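Local coordinates for protein aromatic-amino-acid:2-oxoglutarate transaminase (Candida albicans, PDB 6HND) that probably catalyses pyridoxal-phosphate-dependent transamination between aromatic amino acids and 2-oxo acids such as 2-oxoglutarate, and may also accept 2-aminoadipate, at residues E187-S192 against Q251-F256; Y245-G250 against D281-L286; F275-D280 against G331-V336; E337-L342 against L349-G354. All coordinates share one frame; numbering follows the deposited sequence.

Contact 1: E187-S192 against Q251-F256. With PLP (pyridoxal-5'-phosphate), chain E.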
# COMPACT_ATOMS: atom_id res chain seq x y z
N GLU B 187 9.01 -9.65 22.13
CA GLU B 187 9.94 -8.93 23.05
C GLU B 187 9.13 -7.92 23.88
O GLU B 187 8.38 -7.16 23.29
CB GLU B 187 11.09 -8.30 22.26
CG GLU B 187 11.99 -9.34 21.62
CD GLU B 187 12.85 -8.90 20.46
OE1 GLU B 187 12.45 -7.95 19.76
OE2 GLU B 187 13.88 -9.57 20.20
N GLU B 188 9.30 -7.95 25.20
CA GLU B 188 8.45 -7.23 26.19
C GLU B 188 8.49 -5.72 25.91
O GLU B 188 7.48 -5.09 26.20
CB GLU B 188 8.87 -7.50 27.63
CG GLU B 188 10.23 -6.96 28.03
CD GLU B 188 10.53 -7.18 29.51
OE1 GLU B 188 9.55 -7.14 30.32
OE2 GLU B 188 11.74 -7.38 29.88
N PHE B 189 9.62 -5.19 25.41
CA PHE B 189 9.70 -3.85 24.77
C PHE B 189 9.91 -4.09 23.29
O PHE B 189 10.83 -4.89 22.93
CB PHE B 189 10.80 -2.96 25.36
CG PHE B 189 10.67 -2.81 26.86
CD1 PHE B 189 9.83 -1.86 27.40
CD2 PHE B 189 11.37 -3.66 27.71
CE1 PHE B 189 9.68 -1.75 28.77
CE2 PHE B 189 11.19 -3.55 29.08
CZ PHE B 189 10.34 -2.61 29.61
N THR B 190 9.07 -3.47 22.47
CA THR B 190 8.99 -3.80 21.03
C THR B 190 8.60 -2.57 20.20
O THR B 190 8.37 -1.45 20.76
CB THR B 190 8.03 -4.98 20.83
OG1 THR B 190 8.22 -5.55 19.53
CG2 THR B 190 6.58 -4.60 20.98
N PHE B 191 8.58 -2.77 18.89
CA PHE B 191 7.93 -1.91 17.88
C PHE B 191 6.42 -2.09 18.04
O PHE B 191 5.84 -3.00 17.43
CB PHE B 191 8.51 -2.24 16.51
CG PHE B 191 7.99 -1.36 15.40
CD1 PHE B 191 8.26 -0.01 15.40
CD2 PHE B 191 7.21 -1.89 14.38
CE1 PHE B 191 7.77 0.80 14.40
CE2 PHE B 191 6.72 -1.08 13.38
CZ PHE B 191 7.00 0.27 13.39
N SER B 192 5.84 -1.23 18.88
CA SER B 192 4.39 -1.12 19.23
C SER B 192 3.45 -1.38 18.05
O SER B 192 2.47 -2.10 18.20
CB SER B 192 4.09 0.23 19.84
OG SER B 192 4.62 0.29 21.15
N GLN B 251 17.75 -4.00 18.46
CA GLN B 251 16.39 -4.19 19.01
C GLN B 251 15.76 -2.82 19.22
O GLN B 251 16.40 -1.96 19.79
CB GLN B 251 16.47 -5.02 20.30
CG GLN B 251 15.19 -5.79 20.67
CD GLN B 251 14.18 -4.95 21.39
OE1 GLN B 251 14.54 -3.98 22.03
NE2 GLN B 251 12.90 -5.33 21.30
N ASN B 252 14.53 -2.62 18.74
CA ASN B 252 13.74 -1.40 19.03
C ASN B 252 12.78 -1.70 20.18
O ASN B 252 11.86 -2.48 20.00
CB ASN B 252 13.02 -0.92 17.78
CG ASN B 252 12.23 0.33 18.04
OD1 ASN B 252 12.25 0.82 19.17
ND2 ASN B 252 11.55 0.85 17.02
N PRO B 253 12.92 -1.09 21.38
CA PRO B 253 13.79 0.06 21.62
C PRO B 253 15.22 -0.14 22.13
O PRO B 253 15.95 0.79 22.06
CB PRO B 253 13.04 0.77 22.76
CG PRO B 253 12.51 -0.38 23.60
CD PRO B 253 12.12 -1.43 22.57
N THR B 254 15.58 -1.30 22.67
CA THR B 254 16.68 -1.45 23.66
C THR B 254 18.06 -1.28 23.03
O THR B 254 18.98 -1.04 23.78
CB THR B 254 16.59 -2.76 24.45
OG1 THR B 254 16.76 -3.86 23.57
CG2 THR B 254 15.28 -2.88 25.20
N GLY B 255 18.20 -1.45 21.72
CA GLY B 255 19.48 -1.35 20.98
C GLY B 255 20.30 -2.62 21.04
O GLY B 255 21.36 -2.63 20.42
N PHE B 256 19.85 -3.69 21.72
CA PHE B 256 20.62 -4.96 21.86
C PHE B 256 20.69 -5.71 20.52
O PHE B 256 19.84 -5.52 19.63
CB PHE B 256 20.03 -5.87 22.94
CG PHE B 256 20.16 -5.35 24.36
CD1 PHE B 256 21.40 -5.03 24.88
CD2 PHE B 256 19.05 -5.21 25.17
CE1 PHE B 256 21.53 -4.55 26.17
CE2 PHE B 256 19.18 -4.73 26.47
CZ PHE B 256 20.42 -4.40 26.97
N1 PLP E . 10.32 -2.17 12.80
C2 PLP E . 11.24 -1.52 13.49
C2A PLP E . 11.96 -2.29 14.55
C3 PLP E . 11.53 -0.16 13.21
O3 PLP E . 12.49 0.49 13.95
C4 PLP E . 10.82 0.52 12.19
C4A PLP E . 11.20 1.90 11.83
C5 PLP E . 9.86 -0.22 11.46
C6 PLP E . 9.65 -1.53 11.82
C5A PLP E . 8.97 0.39 10.41
O4P PLP E . 9.60 0.66 9.13
P PLP E . 8.71 1.21 7.89
O1P PLP E . 7.35 0.54 7.99
O2P PLP E . 9.58 0.80 6.70
O3P PLP E . 8.62 2.69 8.07
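With CG of Gln251 swung anti to its backbone N (chi1 -156°) and the chain then bent at chi2 (-83°), the amide is carried across to Glu187 and Phe189. Its NE2 gives both hydrogens to the 187-192 loop. One runs almost straight from Gln251 NE2 to Glu187 OE1, 3.1 Å away, lying in the amide plane but reaching the carboxylate from above, the two planes being 79° apart. The other goes to Phe189 O, 2.7 Å from Gln251 NE2. Gln251 OE1 accepts from Thr254 N and Thr254 OG1, so the buried amide is gripped at both ends and its rotation is fixed. Glu187 has further partners in Thr246 and Ile247. Beside this polar core, Phe189 CB packs on Pro253 CD at 3.4 Å; the peptide bond before Pro253 is cis. Nearer the cofactor, Phe191 lays one ring face against the pyridine, its CE2 3.3 Å from PLP C6. Asn252 ND2 passes obliquely by Phe191 CD1 at 3.8 Å and donates to PLP O3 at 3.2 Å, while Asn252 OD1 is held by Arg490. An aromatic ring laid over the pyridine, together with an asparagine on the phenolic oxygen, is characteristic of the cofactor site of fold-type I aminotransferases.

Contact 2: Y245-G250 against D281-L286. With PLP (pyridoxal-5'-phosphate), chain E.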
# COMPACT_ATOMS: atom_id res chain seq x y z
N TYR B 245 8.33 -12.93 17.25
CA TYR B 245 8.69 -11.66 16.57
C TYR B 245 9.90 -11.12 17.32
O TYR B 245 9.72 -10.78 18.48
CB TYR B 245 7.52 -10.68 16.60
CG TYR B 245 7.88 -9.26 16.19
CD1 TYR B 245 8.59 -9.03 15.03
CD2 TYR B 245 7.51 -8.17 16.97
CE1 TYR B 245 8.91 -7.74 14.63
CE2 TYR B 245 7.83 -6.88 16.59
CZ TYR B 245 8.54 -6.67 15.41
OH TYR B 245 8.87 -5.43 14.99
N THR B 246 11.06 -11.06 16.69
CA THR B 246 12.32 -10.55 17.29
C THR B 246 12.97 -9.54 16.33
O THR B 246 13.16 -9.83 15.16
CB THR B 246 13.25 -11.70 17.66
OG1 THR B 246 14.51 -11.18 18.11
CG2 THR B 246 13.47 -12.67 16.52
N ILE B 247 13.31 -8.38 16.87
CA ILE B 247 14.16 -7.35 16.24
C ILE B 247 15.58 -7.64 16.73
O ILE B 247 16.05 -6.99 17.72
CB ILE B 247 13.61 -5.95 16.61
CG1 ILE B 247 12.10 -5.87 16.39
CG2 ILE B 247 14.36 -4.86 15.84
CD1 ILE B 247 11.40 -4.84 17.24
N ALA B 248 16.23 -8.65 16.13
CA ALA B 248 17.35 -9.39 16.76
C ALA B 248 18.58 -8.49 16.81
O ALA B 248 19.31 -8.54 17.83
CB ALA B 248 17.64 -10.71 16.06
N THR B 249 18.77 -7.69 15.77
CA THR B 249 19.88 -6.72 15.65
C THR B 249 19.33 -5.30 15.89
O THR B 249 18.33 -4.93 15.24
CB THR B 249 20.55 -6.87 14.28
OG1 THR B 249 20.85 -8.25 14.09
CG2 THR B 249 21.78 -5.98 14.14
N GLY B 250 19.99 -4.50 16.75
CA GLY B 250 19.55 -3.12 17.07
C GLY B 250 18.09 -3.11 17.52
O GLY B 250 17.31 -2.35 16.97
N ASP B 281 14.54 -6.49 10.57
CA ASP B 281 15.91 -5.93 10.51
C ASP B 281 15.93 -4.66 9.65
O ASP B 281 16.52 -4.64 8.58
CB ASP B 281 16.92 -6.96 9.99
CG ASP B 281 18.34 -6.55 10.30
OD1 ASP B 281 18.56 -6.10 11.45
OD2 ASP B 281 19.21 -6.64 9.38
N PRO B 282 15.34 -3.54 10.12
CA PRO B 282 15.41 -2.28 9.40
C PRO B 282 16.77 -1.54 9.38
O PRO B 282 16.97 -0.78 8.46
CB PRO B 282 14.34 -1.44 10.09
CG PRO B 282 14.28 -2.00 11.49
CD PRO B 282 14.53 -3.48 11.34
N TYR B 283 17.69 -1.81 10.30
CA TYR B 283 19.00 -1.08 10.35
C TYR B 283 20.14 -1.95 10.88
O TYR B 283 21.14 -1.38 11.35
CB TYR B 283 18.87 0.19 11.21
CG TYR B 283 17.87 0.02 12.33
CD1 TYR B 283 17.95 -1.09 13.14
CD2 TYR B 283 16.81 0.89 12.50
CE1 TYR B 283 17.01 -1.33 14.11
CE2 TYR B 283 15.84 0.66 13.46
CZ TYR B 283 15.94 -0.47 14.26
OH TYR B 283 15.05 -0.76 15.25
N GLY B 284 20.04 -3.28 10.74
CA GLY B 284 21.09 -4.24 11.14
C GLY B 284 22.32 -4.08 10.27
O GLY B 284 23.36 -4.66 10.61
N TYR B 285 22.21 -3.36 9.15
CA TYR B 285 23.36 -3.09 8.26
C TYR B 285 24.19 -1.96 8.87
O TYR B 285 25.39 -1.89 8.56
CB TYR B 285 22.94 -2.81 6.82
CG TYR B 285 22.23 -3.96 6.17
CD1 TYR B 285 22.94 -5.09 5.82
CD2 TYR B 285 20.87 -3.93 5.91
CE1 TYR B 285 22.32 -6.17 5.23
CE2 TYR B 285 20.24 -5.02 5.31
CZ TYR B 285 20.97 -6.15 4.98
OH TYR B 285 20.41 -7.25 4.42
N LEU B 286 23.58 -1.13 9.72
CA LEU B 286 24.27 0.01 10.39
C LEU B 286 24.96 -0.52 11.65
O LEU B 286 24.45 -0.29 12.74
CB LEU B 286 23.24 1.10 10.68
CG LEU B 286 22.47 1.58 9.45
CD1 LEU B 286 21.37 2.55 9.86
CD2 LEU B 286 23.40 2.21 8.41
N1 PLP E . 10.32 -2.17 12.80
C2 PLP E . 11.24 -1.52 13.49
C2A PLP E . 11.96 -2.29 14.55
C3 PLP E . 11.53 -0.16 13.21
O3 PLP E . 12.49 0.49 13.95
C4 PLP E . 10.82 0.52 12.19
C4A PLP E . 11.20 1.90 11.83
C5 PLP E . 9.86 -0.22 11.46
C6 PLP E . 9.65 -1.53 11.82
C5A PLP E . 8.97 0.39 10.41
O4P PLP E . 9.60 0.66 9.13
P PLP E . 8.71 1.21 7.89
O1P PLP E . 7.35 0.54 7.99
O2P PLP E . 9.58 0.80 6.70
O3P PLP E . 8.62 2.69 8.07
O HOH W 1 17.14 -7.71 13.20
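Thr249 and Gly284 meet by van der Waals packing: the methyl CG2 of Thr249 lies 3.5 Å from Gly284 CA, and Thr249 CB sits equally near Asp281 OD1. Chi1 of Thr249 (-50°) sets this methyl anti to its backbone N and toward Gly284, while OG1 turns to Arg263. Ile247 CG2 passes obliquely by Tyr283 OH and, with CD1, packs on the PLP methyl C2A. Pro282 CG covers a face of the Tyr283 ring near its rim and also touches the pyridine, 3.7 Å from PLP C2.

The polar contacts are few. Tyr283 OH is 3.1 Å from PLP O3 in a hydrogen bond whose donor may be either oxygen; it also lies 3.3 Å from Gly250 O, at best a weak bond. That same carbonyl approaches the ring obliquely, with Gly250 O 3.1 Å from Tyr283 CE1, whereas Thr249 O stands at the ring edge.

One water bridges the loops, accepting from Thr249 N at 3.0 Å and donating to Asp281 OD1 at 2.8 Å. The other carboxylate oxygen of Asp281 forms a salt bridge with Arg335, which helps fix the group. Leu286 N closes a type I turn on Tyr283 O. Two loops following neighbouring parallel strands thus line the cofactor, as in the PLP pocket of class I aminotransferases, where a tyrosine commonly contacts the phenolic oxygen.

Contact 3: F275-D280 against G331-V336. With PLP (pyridoxal-5'-phosphate), chain E.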
# COMPACT_ATOMS: atom_id res chain seq x y z
N PHE B 275 7.77 -23.36 16.40
CA PHE B 275 7.20 -22.01 16.12
C PHE B 275 7.99 -21.36 14.98
O PHE B 275 9.13 -21.78 14.66
CB PHE B 275 7.11 -21.19 17.40
CG PHE B 275 8.40 -20.96 18.14
CD1 PHE B 275 9.32 -20.03 17.69
CD2 PHE B 275 8.66 -21.61 19.33
CE1 PHE B 275 10.48 -19.77 18.41
CE2 PHE B 275 9.82 -21.36 20.03
CZ PHE B 275 10.73 -20.44 19.57
N ALA B 276 7.34 -20.40 14.31
CA ALA B 276 7.92 -19.56 13.25
C ALA B 276 8.71 -18.41 13.88
O ALA B 276 8.38 -17.97 15.00
CB ALA B 276 6.82 -19.01 12.35
N ILE B 277 9.69 -17.92 13.13
CA ILE B 277 10.45 -16.70 13.49
C ILE B 277 10.11 -15.60 12.47
O ILE B 277 10.36 -15.78 11.26
CB ILE B 277 11.95 -16.99 13.56
CG1 ILE B 277 12.25 -18.10 14.57
CG2 ILE B 277 12.73 -15.70 13.85
CD1 ILE B 277 13.69 -18.61 14.51
N ILE B 278 9.55 -14.50 12.95
CA ILE B 278 9.49 -13.22 12.18
C ILE B 278 10.70 -12.39 12.63
O ILE B 278 10.78 -12.00 13.81
CB ILE B 278 8.13 -12.51 12.40
CG1 ILE B 278 6.96 -13.40 11.97
CG2 ILE B 278 8.10 -11.18 11.67
CD1 ILE B 278 5.62 -12.98 12.54
N GLU B 279 11.64 -12.19 11.72
CA GLU B 279 12.88 -11.41 11.92
C GLU B 279 12.65 -10.04 11.27
O GLU B 279 12.40 -9.97 10.04
CB GLU B 279 14.09 -12.11 11.30
CG GLU B 279 15.40 -11.33 11.46
CD GLU B 279 16.62 -12.01 10.81
OE1 GLU B 279 16.64 -12.15 9.56
OE2 GLU B 279 17.57 -12.36 11.55
N ASP B 280 12.71 -8.99 12.07
CA ASP B 280 12.59 -7.60 11.58
C ASP B 280 14.01 -7.02 11.66
O ASP B 280 14.58 -7.15 12.73
CB ASP B 280 11.51 -6.87 12.39
CG ASP B 280 11.16 -5.46 11.94
OD1 ASP B 280 11.68 -4.99 10.90
OD2 ASP B 280 10.34 -4.84 12.65
N GLY B 331 12.41 -23.02 6.02
CA GLY B 331 11.55 -21.88 5.68
C GLY B 331 10.68 -21.47 6.86
O GLY B 331 9.60 -20.94 6.63
N ARG B 332 11.16 -21.70 8.09
CA ARG B 332 10.40 -21.37 9.33
C ARG B 332 10.66 -19.90 9.69
O ARG B 332 9.94 -19.35 10.56
CB ARG B 332 10.81 -22.42 10.35
CG ARG B 332 10.85 -22.02 11.81
CD ARG B 332 11.65 -23.05 12.59
NE ARG B 332 11.23 -24.42 12.36
CZ ARG B 332 10.13 -24.98 12.84
NH1 ARG B 332 9.28 -24.28 13.58
NH2 ARG B 332 9.86 -26.25 12.61
N VAL B 333 11.64 -19.27 9.04
CA VAL B 333 12.00 -17.83 9.17
C VAL B 333 11.38 -17.02 8.03
O VAL B 333 11.55 -17.40 6.82
CB VAL B 333 13.52 -17.63 9.18
CG1 VAL B 333 13.92 -16.17 9.16
CG2 VAL B 333 14.13 -18.34 10.37
N LEU B 334 10.79 -15.89 8.39
CA LEU B 334 10.42 -14.83 7.42
C LEU B 334 11.21 -13.58 7.80
O LEU B 334 11.02 -13.07 8.92
CB LEU B 334 8.90 -14.60 7.52
CG LEU B 334 8.31 -13.64 6.49
CD1 LEU B 334 6.83 -13.92 6.33
CD2 LEU B 334 8.56 -12.19 6.90
N ARG B 335 12.07 -13.10 6.91
CA ARG B 335 12.87 -11.86 7.17
C ARG B 335 12.15 -10.64 6.60
O ARG B 335 11.80 -10.65 5.39
CB ARG B 335 14.28 -11.95 6.59
CG ARG B 335 15.06 -10.66 6.76
CD ARG B 335 16.42 -10.72 6.10
NE ARG B 335 17.22 -9.51 6.24
CZ ARG B 335 17.91 -9.16 7.32
NH1 ARG B 335 17.88 -9.91 8.41
NH2 ARG B 335 18.62 -8.04 7.30
N VAL B 336 11.94 -9.62 7.43
CA VAL B 336 11.38 -8.31 6.97
C VAL B 336 12.50 -7.29 6.75
O VAL B 336 13.24 -6.98 7.71
CB VAL B 336 10.35 -7.81 7.99
CG1 VAL B 336 9.77 -6.45 7.59
CG2 VAL B 336 9.26 -8.86 8.16
N1 PLP E . 10.32 -2.17 12.80
C2 PLP E . 11.24 -1.52 13.49
C2A PLP E . 11.96 -2.29 14.55
C3 PLP E . 11.53 -0.16 13.21
O3 PLP E . 12.49 0.49 13.95
C4 PLP E . 10.82 0.52 12.19
C4A PLP E . 11.20 1.90 11.83
C5 PLP E . 9.86 -0.22 11.46
C6 PLP E . 9.65 -1.53 11.82
C5A PLP E . 8.97 0.39 10.41
O4P PLP E . 9.60 0.66 9.13
P PLP E . 8.71 1.21 7.89
O1P PLP E . 7.35 0.54 7.99
O2P PLP E . 9.58 0.80 6.70
O3P PLP E . 8.62 2.69 8.07
O HOH W 2 12.77 -4.17 8.52
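Strands 276-280 and 333-338 are parallel neighbours in the seven-stranded mixed sheet of the large domain, the core of the fold-type I PLP enzymes, and their C-terminal ends point at the cofactor. Over the segments compared, the axes approach to 4.7 Å and differ in direction by 18°. Ile277 pairs with Val333, and the register runs on to Asp280 with Val336. Four backbone bonds stitch the pair: Ile277 N to Arg332 O, Leu334 N to Ile277 O, Glu279 N to Leu334 O and Val336 N to Glu279 O, the last the shortest at 2.7 Å.

On the face with Ile277 and Val333, which touch through CB and CG2 at 4.1 Å, Glu279 and Arg335 form a buried salt bridge. Arg335 NH1 gives a hydrogen to Glu279 OE1 at 2.8 Å; the oxygen lies in the guanidinium plane, but is met from above the carboxylate, the planes being 85° apart. Arg335 has further partners in Asp281 and Glu337, and Glu279 in Ser323 and Tyr324. At the start of the strands the chain of Arg332 bends at chi3 (-51°), and NH1 donates to Phe275 O at 2.7 Å from above the carbonyl plane.

On the other face lie Ile278, Leu334, Asp280 and Val336, the first three touching helix 166-177. Asp280 OD2, which lies 2.7 Å from PLP N1, is also hydrogen-bonded to Tyr245 OH. A water donates to Val336 O and to Asp280 OD1, 2.7 Å from the latter.

Contact 4: E337-L342 against L349-G354. With PLP (pyridoxal-5'-phosphate), chain E.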
# COMPACT_ATOMS: atom_id res chain seq x y z
N GLU B 337 12.57 -6.73 5.55
CA GLU B 337 13.48 -5.62 5.20
C GLU B 337 12.66 -4.38 4.81
O GLU B 337 11.46 -4.55 4.48
CB GLU B 337 14.38 -6.01 4.03
CG GLU B 337 15.43 -7.03 4.39
CD GLU B 337 16.88 -6.58 4.29
OE1 GLU B 337 17.17 -5.37 4.09
OE2 GLU B 337 17.72 -7.44 4.43
N THR B 338 13.29 -3.20 4.86
CA THR B 338 12.73 -1.90 4.39
C THR B 338 13.84 -1.04 3.76
O THR B 338 15.04 -1.23 4.12
CB THR B 338 12.00 -1.18 5.54
OG1 THR B 338 11.39 0.04 5.12
CG2 THR B 338 12.93 -0.88 6.69
N PHE B 339 13.45 -0.09 2.91
CA PHE B 339 14.34 0.96 2.37
C PHE B 339 14.15 2.22 3.20
O PHE B 339 14.76 3.23 2.85
CB PHE B 339 14.08 1.22 0.88
CG PHE B 339 14.42 0.05 -0.01
CD1 PHE B 339 15.73 -0.22 -0.36
CD2 PHE B 339 13.42 -0.79 -0.49
CE1 PHE B 339 16.04 -1.30 -1.17
CE2 PHE B 339 13.74 -1.88 -1.28
CZ PHE B 339 15.05 -2.13 -1.63
N SER B 340 13.33 2.16 4.26
CA SER B 340 12.96 3.34 5.08
C SER B 340 14.20 3.97 5.72
O SER B 340 14.39 5.18 5.66
CB SER B 340 11.91 2.99 6.10
OG SER B 340 10.63 2.83 5.49
N LYS B 341 15.05 3.14 6.34
CA LYS B 341 16.09 3.67 7.22
C LYS B 341 17.43 3.74 6.47
O LYS B 341 18.31 4.50 6.88
CB LYS B 341 16.05 2.94 8.59
CG LYS B 341 14.65 2.73 9.19
CD LYS B 341 14.32 3.49 10.47
CE LYS B 341 12.83 3.49 10.90
NZ LYS B 341 12.30 2.13 11.13
N LEU B 342 17.55 3.06 5.31
CA LEU B 342 18.75 3.09 4.50
C LEU B 342 18.60 4.02 3.29
O LEU B 342 19.63 4.32 2.69
CB LEU B 342 19.03 1.69 3.95
CG LEU B 342 19.60 0.66 4.92
CD1 LEU B 342 19.79 -0.66 4.20
CD2 LEU B 342 20.92 1.15 5.51
N LEU B 349 8.52 1.44 0.77
CA LEU B 349 9.09 0.34 -0.04
C LEU B 349 9.99 -0.51 0.84
O LEU B 349 10.74 0.04 1.64
CB LEU B 349 9.88 0.88 -1.24
CG LEU B 349 10.16 -0.17 -2.32
CD1 LEU B 349 8.88 -0.52 -3.05
CD2 LEU B 349 11.21 0.31 -3.30
N GLY B 350 9.83 -1.83 0.72
CA GLY B 350 10.70 -2.81 1.38
C GLY B 350 10.59 -4.14 0.69
O GLY B 350 10.09 -4.18 -0.46
N PHE B 351 11.01 -5.21 1.36
CA PHE B 351 10.75 -6.58 0.87
C PHE B 351 10.74 -7.55 2.04
O PHE B 351 11.28 -7.24 3.11
CB PHE B 351 11.74 -6.95 -0.25
CG PHE B 351 13.19 -6.96 0.16
CD1 PHE B 351 13.95 -5.81 0.13
CD2 PHE B 351 13.79 -8.14 0.55
CE1 PHE B 351 15.28 -5.84 0.50
CE2 PHE B 351 15.12 -8.16 0.94
CZ PHE B 351 15.86 -7.01 0.92
N ILE B 352 10.17 -8.72 1.80
CA ILE B 352 10.29 -9.87 2.72
C ILE B 352 11.03 -10.99 1.98
O ILE B 352 11.07 -10.99 0.73
CB ILE B 352 8.93 -10.33 3.28
CG1 ILE B 352 7.96 -10.76 2.19
CG2 ILE B 352 8.36 -9.24 4.18
CD1 ILE B 352 6.65 -11.24 2.71
N VAL B 353 11.67 -11.86 2.77
CA VAL B 353 12.39 -13.07 2.31
C VAL B 353 11.79 -14.20 3.12
O VAL B 353 11.70 -14.01 4.34
CB VAL B 353 13.89 -12.96 2.56
CG1 VAL B 353 14.67 -14.10 1.90
CG2 VAL B 353 14.43 -11.59 2.16
N GLY B 354 11.36 -15.27 2.45
CA GLY B 354 10.77 -16.45 3.08
C GLY B 354 10.61 -17.59 2.10
O GLY B 354 11.01 -17.42 0.91
N1 PLP E . 10.32 -2.17 12.80
C2 PLP E . 11.24 -1.52 13.49
C2A PLP E . 11.96 -2.29 14.55
C3 PLP E . 11.53 -0.16 13.21
O3 PLP E . 12.49 0.49 13.95
C4 PLP E . 10.82 0.52 12.19
C4A PLP E . 11.20 1.90 11.83
C5 PLP E . 9.86 -0.22 11.46
C6 PLP E . 9.65 -1.53 11.82
C5A PLP E . 8.97 0.39 10.41
O4P PLP E . 9.60 0.66 9.13
P PLP E . 8.71 1.21 7.89
O1P PLP E . 7.35 0.54 7.99
O2P PLP E . 9.58 0.80 6.70
O3P PLP E . 8.62 2.69 8.07
O HOH W 3 10.35 3.16 2.77
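Glu337 and Phe351 form an antiparallel hydrogen-bonded pair, with Glu337 N to Phe351 O at 2.8 Å and a longer return bond from Phe351 N to Glu337 O, followed by a non-hydrogen-bonded pair, Thr338 with Gly350, drawn in to 3.7 Å between their CA atoms. Phe339 N adds a bond to Leu349 O.

Phe351 places CG between its backbone N and carbonyl carbon (chi1 62°), which lays the ring beneath Glu337. Glu337 CB stands over the ring centre in a CH-pi contact, 3.6 Å from the Phe351 centroid, and the carboxylate runs on nearly parallel to the ring, 16° off. Its OE2 is held by Tyr285 and Arg335. Phe339 lies alongside Leu349, pointing the same way, with their CD2 atoms 3.7 Å apart, and Phe339 CE2 reaches the edge of the Phe351 ring.

Thr338 OG1 accepts from Ser340 N, an ST turn, and itself donates to PLP O2P at 2.5 Å; Ser340 OG donates to the same oxygen at 2.6 Å. A water links Ser340 OG with Leu349 N. Lys341, bent at chi2 and chi4, is joined covalently through NZ to PLP C4A at 1.3 Å. That bond length fits the internal aldimine, the resting form of these enzymes, so the hairpin both grips the phosphate and presents the Schiff-base lysine.

All four contacts border one PLP molecule: contacts 1 and 2 meet at O3 and also touch its ring, contact 3 faces N1, and contact 4 holds the phosphate and C4A. Contacts 1 and 2, with centres about 10 Å apart, are joined by Glu187, whose OE2 lies 2.7 Å from Thr246 OG1. Contacts 2 and 3 share a salt bridge, Asp281 OD2 to Arg335 NH2 at 2.6 Å. Contacts 3 and 4 use the same strand, 333-338, and meet at Arg335 N and Val353 O, 2.7 Å apart. Contacts 1 and 4, centres about 18 Å apart, do not touch; the cofactor lies between them. Tyr130 of the second subunit also bonds to PLP.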